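Local coordinates for protein beta-catenin homolog sys-1 (Caenorhabditis elegans, PDB 3C2G) that regulates transcription in the Wnt asymmetry pathway, activating or repressing target genes with partners such as the TCF factor pop-1, which it binds directly, at residues N568-C573 with P592-L597; D585-D590 with S614-N619. One frame throughout, in Å; residues are numbered along the deposited sequence.

Interaction 1 (N568-C573 with P592-L597); sequences NVLVVC and PMLEGL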
loop_
_atom_site.group_PDB
_atom_site.type_symbol
_atom_site.label_atom_id
_atom_site.label_comp_id
_atom_site.label_asym_id
_atom_site.label_seq_id
_atom_site.Cartn_x
_atom_site.Cartn_y
_atom_site.Cartn_z
ATOM N N ASN A 568 -17.364 -26.738 -20.678
ATOM C CA ASN A 568 -17.512 -27.204 -19.298
ATOM C C ASN A 568 -18.982 -27.250 -18.879
ATOM O O ASN A 568 -19.447 -28.201 -18.244
ATOM C CB ASN A 568 -16.684 -26.339 -18.338
ATOM C CG ASN A 568 -15.229 -26.774 -18.269
ATOM O OD1 ASN A 568 -14.858 -27.842 -18.760
ATOM N ND2 ASN A 568 -14.405 -25.960 -17.648
ATOM N N VAL A 569 -19.703 -26.210 -19.270
ATOM C CA VAL A 569 -21.111 -26.094 -18.963
ATOM C C VAL A 569 -21.885 -27.218 -19.636
ATOM O O VAL A 569 -22.726 -27.848 -19.007
ATOM C CB VAL A 569 -21.637 -24.709 -19.346
ATOM C CG1 VAL A 569 -23.130 -24.730 -19.562
ATOM C CG2 VAL A 569 -21.253 -23.699 -18.261
ATOM N N LEU A 570 -21.572 -27.491 -20.896
ATOM C CA LEU A 570 -22.240 -28.564 -21.626
ATOM C C LEU A 570 -21.986 -29.920 -20.988
ATOM O O LEU A 570 -22.919 -30.712 -20.806
ATOM C CB LEU A 570 -21.801 -28.590 -23.091
ATOM C CG LEU A 570 -22.220 -27.393 -23.936
ATOM C CD1 LEU A 570 -21.414 -27.326 -25.226
ATOM C CD2 LEU A 570 -23.703 -27.420 -24.221
ATOM N N VAL A 571 -20.731 -30.179 -20.645
ATOM C CA VAL A 571 -20.327 -31.484 -20.143
ATOM C C VAL A 571 -20.905 -31.750 -18.761
ATOM O O VAL A 571 -21.399 -32.853 -18.505
ATOM C CB VAL A 571 -18.793 -31.634 -20.152
ATOM C CG1 VAL A 571 -18.336 -32.894 -19.396
ATOM C CG2 VAL A 571 -18.279 -31.667 -21.602
ATOM N N VAL A 572 -20.854 -30.748 -17.879
ATOM C CA VAL A 572 -21.355 -30.919 -16.524
ATOM C C VAL A 572 -22.858 -31.186 -16.544
ATOM O O VAL A 572 -23.351 -32.024 -15.788
ATOM C CB VAL A 572 -20.989 -29.729 -15.563
ATOM C CG1 VAL A 572 -21.926 -28.538 -15.724
ATOM C CG2 VAL A 572 -21.020 -30.190 -14.123
ATOM N N CYS A 573 -23.568 -30.476 -17.420
ATOM C CA CYS A 573 -25.002 -30.655 -17.558
ATOM C C CYS A 573 -25.330 -32.077 -17.993
ATOM O O CYS A 573 -26.197 -32.723 -17.404
ATOM C CB CYS A 573 -25.580 -29.651 -18.550
ATOM S SG CYS A 573 -25.786 -28.008 -17.867
ATOM N N PRO A 592 -33.355 -23.380 -28.732
ATOM C CA PRO A 592 -32.724 -22.999 -30.004
ATOM C C PRO A 592 -31.259 -22.604 -29.852
ATOM O O PRO A 592 -30.457 -22.851 -30.754
ATOM C CB PRO A 592 -33.548 -21.788 -30.466
ATOM C CG PRO A 592 -34.844 -21.923 -29.769
ATOM C CD PRO A 592 -34.509 -22.510 -28.431
HETATM N N MSE A 593 -30.916 -22.000 -28.720
HETATM C CA MSE A 593 -29.522 -21.692 -28.432
HETATM C C MSE A 593 -28.656 -22.951 -28.336
HETATM O O MSE A 593 -27.535 -22.979 -28.842
HETATM C CB MSE A 593 -29.403 -20.877 -27.156
HETATM C CG MSE A 593 -28.025 -20.305 -26.967
HETATM SE SE MSE A 593 -27.378 -20.611 -25.164
HETATM C CE MSE A 593 -27.138 -22.551 -25.193
ATOM N N LEU A 594 -29.179 -23.987 -27.690
ATOM C CA LEU A 594 -28.461 -25.248 -27.567
ATOM C C LEU A 594 -28.319 -25.944 -28.925
ATOM O O LEU A 594 -27.300 -26.573 -29.196
ATOM C CB LEU A 594 -29.139 -26.164 -26.540
ATOM C CG LEU A 594 -28.579 -27.568 -26.291
ATOM C CD1 LEU A 594 -27.128 -27.525 -25.846
ATOM C CD2 LEU A 594 -29.427 -28.284 -25.265
ATOM N N GLU A 595 -29.342 -25.823 -29.771
ATOM C CA GLU A 595 -29.291 -26.387 -31.120
ATOM C C GLU A 595 -28.219 -25.667 -31.928
ATOM O O GLU A 595 -27.426 -26.304 -32.623
ATOM C CB GLU A 595 -30.653 -26.310 -31.818
ATOM N N GLY A 596 -28.188 -24.341 -31.800
ATOM C CA GLY A 596 -27.122 -23.522 -32.373
ATOM C C GLY A 596 -25.730 -24.051 -32.061
ATOM O O GLY A 596 -24.867 -24.089 -32.942
ATOM N N LEU A 597 -25.517 -24.479 -30.815
ATOM C CA LEU A 597 -24.215 -24.987 -30.370
ATOM C C LEU A 597 -23.803 -26.320 -31.008
ATOM O O LEU A 597 -22.618 -26.649 -31.057
ATOM C CB LEU A 597 -24.157 -25.069 -28.841
ATOM C CG LEU A 597 -24.004 -23.742 -28.085
ATOM C CD1 LEU A 597 -24.037 -23.988 -26.592
ATOM C CD2 LEU A 597 -22.726 -23.002 -28.477
#
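Leu570 holds its CG anti to the carbonyl carbon (chi1 -67°), whereas Leu594 swings its CG anti to the backbone N (chi1 178°). These two settings bring one methyl of each leucine together across a pair of helices in the all-helical armadillo domain. Helix 563-579 carries Leu570. The short helix 591-598 carries Leu594 and Leu597, three residues apart and so close to one another along one flank of the helix.

The touching branch of Leu570 is CD2. It lies 3.8 Å from Leu594 CD1, and the two side chains run past each other in opposite directions. The same CD2 also meets Leu597, whose CD1 is 4.2 Å away. These two side chains cross at a slant. From CD2 of Leu570 the two partner methyls are seen about 73° apart. The three carbons therefore form a small triangle, in which Leu594 CD1 and Leu597 CD1 are 4.7 Å from each other.

The pairing is purely apolar and small in extent, with 98 Å² buried in all. The backbones stay well apart: the nearest CA atoms, those of Leu570 and Leu594, are 9.2 Å from each other. The leucine ends bridge that distance. Leu570 and Leu594 are both buried, while Leu597 is partly exposed.

Leu570 also packs on Ile605, Ala608 and Leu612 of helix 603-613, so it serves two neighbouring helices at once. On another side of helix 563-579, Asn568, Val571 and Val572 lean on helix 515-535.

Each segment keeps its own helical bonds. At the far end of 592-597 the amide of Leu597 is shared: its N donates to Met593 O at 3.2 Å and, weakly, to Leu594 O.

Interaction 2 (D585-D590 with S614-N619); sequences DIWTID and SRFPEN
Ile589 and Phe616 meet from opposite directions, methyl over ring. Ile589 CD1 sits 3.8 Å from the centroid of the Phe616 ring and 11° off its normal, a CH-pi contact over one face. The branch CG2 of Ile589 joins it, 3.8 Å from Phe616 CE1. With chi1 at 68°, Ile589 places CG1 between its backbone N and carbonyl carbon, and both arms of the side chain reach the ring. Trp587 offers the edge of its indole, with CE3 4.2 Å from Phe616 CZ. Farther out, Asp585 OD1 lies 3.2 Å from Pro617 CG.

The contact packs the C-terminal tail of the armadillo domain against the end of helix 583-586 and the linker to helix 591-598. Phe616 also rests on Leu577 and Arg591, and Trp587 on Ile576 and Leu577. With an alanine in place of Phe616, Ile589 CD1 would probably lose the aromatic face beneath it and the Trp587 edge its neighbour, leaving the tail less firmly held.

Polar bonds next to the contact hold both parts of the chain. Arg615, just before Phe616, forms a salt bridge from NE to Asp574 OD1. On the linker, Thr588 O accepts a hydrogen bond from Asn554 ND2. Asp590 is the N-cap of helix 591-598, its OD1 receiving Met593 N.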
loop_
_atom_site.group_PDB
_atom_site.type_symbol
_atom_site.label_atom_id
_atom_site.label_comp_id
_atom_site.label_asym_id
_atom_site.label_seq_id
_atom_site.Cartn_x
_atom_site.Cartn_y
_atom_site.Cartn_z
ATOM N N ASP A 585 -36.515 -32.465 -17.411
ATOM C CA ASP A 585 -37.888 -31.998 -17.552
ATOM C C ASP A 585 -38.195 -30.792 -16.667
ATOM O O ASP A 585 -39.079 -29.986 -16.971
ATOM C CB ASP A 585 -38.844 -33.139 -17.240
ATOM C CG ASP A 585 -38.569 -34.361 -18.090
ATOM O OD1 ASP A 585 -39.356 -34.597 -19.041
ATOM O OD2 ASP A 585 -37.555 -35.061 -17.823
ATOM N N ILE A 586 -37.462 -30.679 -15.569
ATOM C CA ILE A 586 -37.679 -29.616 -14.601
ATOM C C ILE A 586 -36.985 -28.318 -15.008
ATOM O O ILE A 586 -37.546 -27.240 -14.816
ATOM C CB ILE A 586 -37.225 -30.053 -13.208
ATOM C CG1 ILE A 586 -37.981 -31.322 -12.808
ATOM C CG2 ILE A 586 -37.431 -28.936 -12.190
ATOM C CD1 ILE A 586 -37.361 -32.071 -11.639
ATOM N N TRP A 587 -35.781 -28.425 -15.578
ATOM C CA TRP A 587 -35.035 -27.244 -16.006
ATOM C C TRP A 587 -35.787 -26.483 -17.079
ATOM O O TRP A 587 -36.638 -27.035 -17.760
ATOM C CB TRP A 587 -33.646 -27.604 -16.533
ATOM C CG TRP A 587 -32.687 -28.035 -15.487
ATOM C CD1 TRP A 587 -32.813 -27.864 -14.152
ATOM C CD2 TRP A 587 -31.431 -28.684 -15.694
ATOM N NE1 TRP A 587 -31.732 -28.379 -13.507
ATOM C CE2 TRP A 587 -30.860 -28.886 -14.430
ATOM C CE3 TRP A 587 -30.733 -29.112 -16.827
ATOM C CZ2 TRP A 587 -29.617 -29.510 -14.257
ATOM C CZ3 TRP A 587 -29.485 -29.732 -16.657
ATOM C CH2 TRP A 587 -28.947 -29.922 -15.382
ATOM N N THR A 588 -35.482 -25.201 -17.205
ATOM C CA THR A 588 -36.024 -24.413 -18.286
ATOM C C THR A 588 -34.848 -23.853 -19.082
ATOM O O THR A 588 -34.076 -23.037 -18.570
ATOM C CB THR A 588 -36.964 -23.308 -17.761
ATOM O OG1 THR A 588 -38.120 -23.920 -17.175
ATOM C CG2 THR A 588 -37.417 -22.383 -18.897
ATOM N N ILE A 589 -34.715 -24.331 -20.317
ATOM C CA ILE A 589 -33.601 -23.958 -21.190
ATOM C C ILE A 589 -34.035 -23.133 -22.402
ATOM O O ILE A 589 -35.221 -23.067 -22.737
ATOM C CB ILE A 589 -32.797 -25.203 -21.681
ATOM C CG1 ILE A 589 -33.636 -26.063 -22.635
ATOM C CG2 ILE A 589 -32.282 -26.011 -20.496
ATOM C CD1 ILE A 589 -32.833 -27.109 -23.397
ATOM N N ASP A 590 -33.050 -22.487 -23.024
ATOM C CA ASP A 590 -33.199 -21.856 -24.328
ATOM C C ASP A 590 -32.787 -22.904 -25.350
ATOM O O ASP A 590 -31.613 -23.019 -25.707
ATOM C CB ASP A 590 -32.289 -20.623 -24.413
ATOM C CG ASP A 590 -32.495 -19.807 -25.685
ATOM O OD1 ASP A 590 -32.918 -20.357 -26.725
ATOM O OD2 ASP A 590 -32.205 -18.596 -25.642
ATOM N N SER A 614 -30.111 -34.635 -26.645
ATOM C CA SER A 614 -30.899 -35.867 -26.601
ATOM C C SER A 614 -31.528 -36.169 -25.235
ATOM O O SER A 614 -32.379 -37.050 -25.126
ATOM C CB SER A 614 -30.057 -37.061 -27.063
ATOM O OG SER A 614 -29.106 -37.429 -26.075
ATOM N N ARG A 615 -31.109 -35.446 -24.201
ATOM C CA ARG A 615 -31.621 -35.666 -22.844
ATOM C C ARG A 615 -33.021 -35.088 -22.638
ATOM O O ARG A 615 -33.788 -35.580 -21.801
ATOM C CB ARG A 615 -30.683 -35.056 -21.797
ATOM C CG ARG A 615 -29.233 -35.492 -21.881
ATOM C CD ARG A 615 -28.955 -36.728 -21.072
ATOM N NE ARG A 615 -27.523 -37.006 -21.034
ATOM C CZ ARG A 615 -26.993 -38.149 -20.615
ATOM N NH1 ARG A 615 -27.780 -39.132 -20.198
ATOM N NH2 ARG A 615 -25.675 -38.308 -20.614
ATOM N N PHE A 616 -33.351 -34.056 -23.407
ATOM C CA PHE A 616 -34.554 -33.266 -23.166
ATOM C C PHE A 616 -35.821 -33.809 -23.824
ATOM O O PHE A 616 -35.740 -34.546 -24.806
ATOM C CB PHE A 616 -34.291 -31.808 -23.560
ATOM C CG PHE A 616 -33.327 -31.124 -22.645
ATOM C CD1 PHE A 616 -33.790 -30.386 -21.560
ATOM C CD2 PHE A 616 -31.956 -31.266 -22.830
ATOM C CE1 PHE A 616 -32.904 -29.781 -20.691
ATOM C CE2 PHE A 616 -31.066 -30.668 -21.968
ATOM C CZ PHE A 616 -31.537 -29.922 -20.893
ATOM N N PRO A 617 -37.002 -33.457 -23.278
ATOM C CA PRO A 617 -38.240 -33.820 -23.977
ATOM C C PRO A 617 -38.268 -33.259 -25.407
ATOM O O PRO A 617 -37.520 -32.328 -25.732
ATOM C CB PRO A 617 -39.334 -33.172 -23.121
ATOM C CG PRO A 617 -38.726 -33.014 -21.785
ATOM C CD PRO A 617 -37.276 -32.743 -22.015
ATOM N N GLU A 618 -39.118 -33.838 -26.251
ATOM C CA GLU A 618 -39.225 -33.409 -27.645
ATOM C C GLU A 618 -39.986 -32.087 -27.777
ATOM O O GLU A 618 -39.756 -31.327 -28.726
ATOM C CB GLU A 618 -39.853 -34.509 -28.518
ATOM C CG GLU A 618 -39.585 -34.346 -30.025
ATOM C CD GLU A 618 -38.145 -33.915 -30.334
ATOM O OE1 GLU A 618 -37.204 -34.695 -30.060
ATOM O OE2 GLU A 618 -37.960 -32.788 -30.845
ATOM N N ASN A 619 -40.870 -31.835 -26.804
ATOM C CA ASN A 619 -41.687 -30.615 -26.700
ATOM C C ASN A 619 -41.650 -29.665 -27.901
ATOM O O ASN A 619 -42.361 -29.872 -28.892
ATOM C CB ASN A 619 -41.329 -29.851 -25.415
#

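Overall arrangement
Both contacts lie at the C-terminal end of the chain, with centres 12 Å apart. Interaction 1 is buried and joins two helices through leucine methyls alone. Interaction 2 is a surface contact between a helix end with its following linker and the non-helical C-terminal tail, where two aromatic rings and an isoleucine pack together and an aspartate carboxylate meets a proline. Their segments alternate along the chain. Helix 563-579 takes part in the first and also supports Trp587 and Phe616 of the second. The two meet directly: Leu594 CD2 is 4.1 Å from Ile589 CD1, and Cys573 SG is 4.3 Å from Trp587 CZ3. The apolar packing thus runs from the leucines out to the tail.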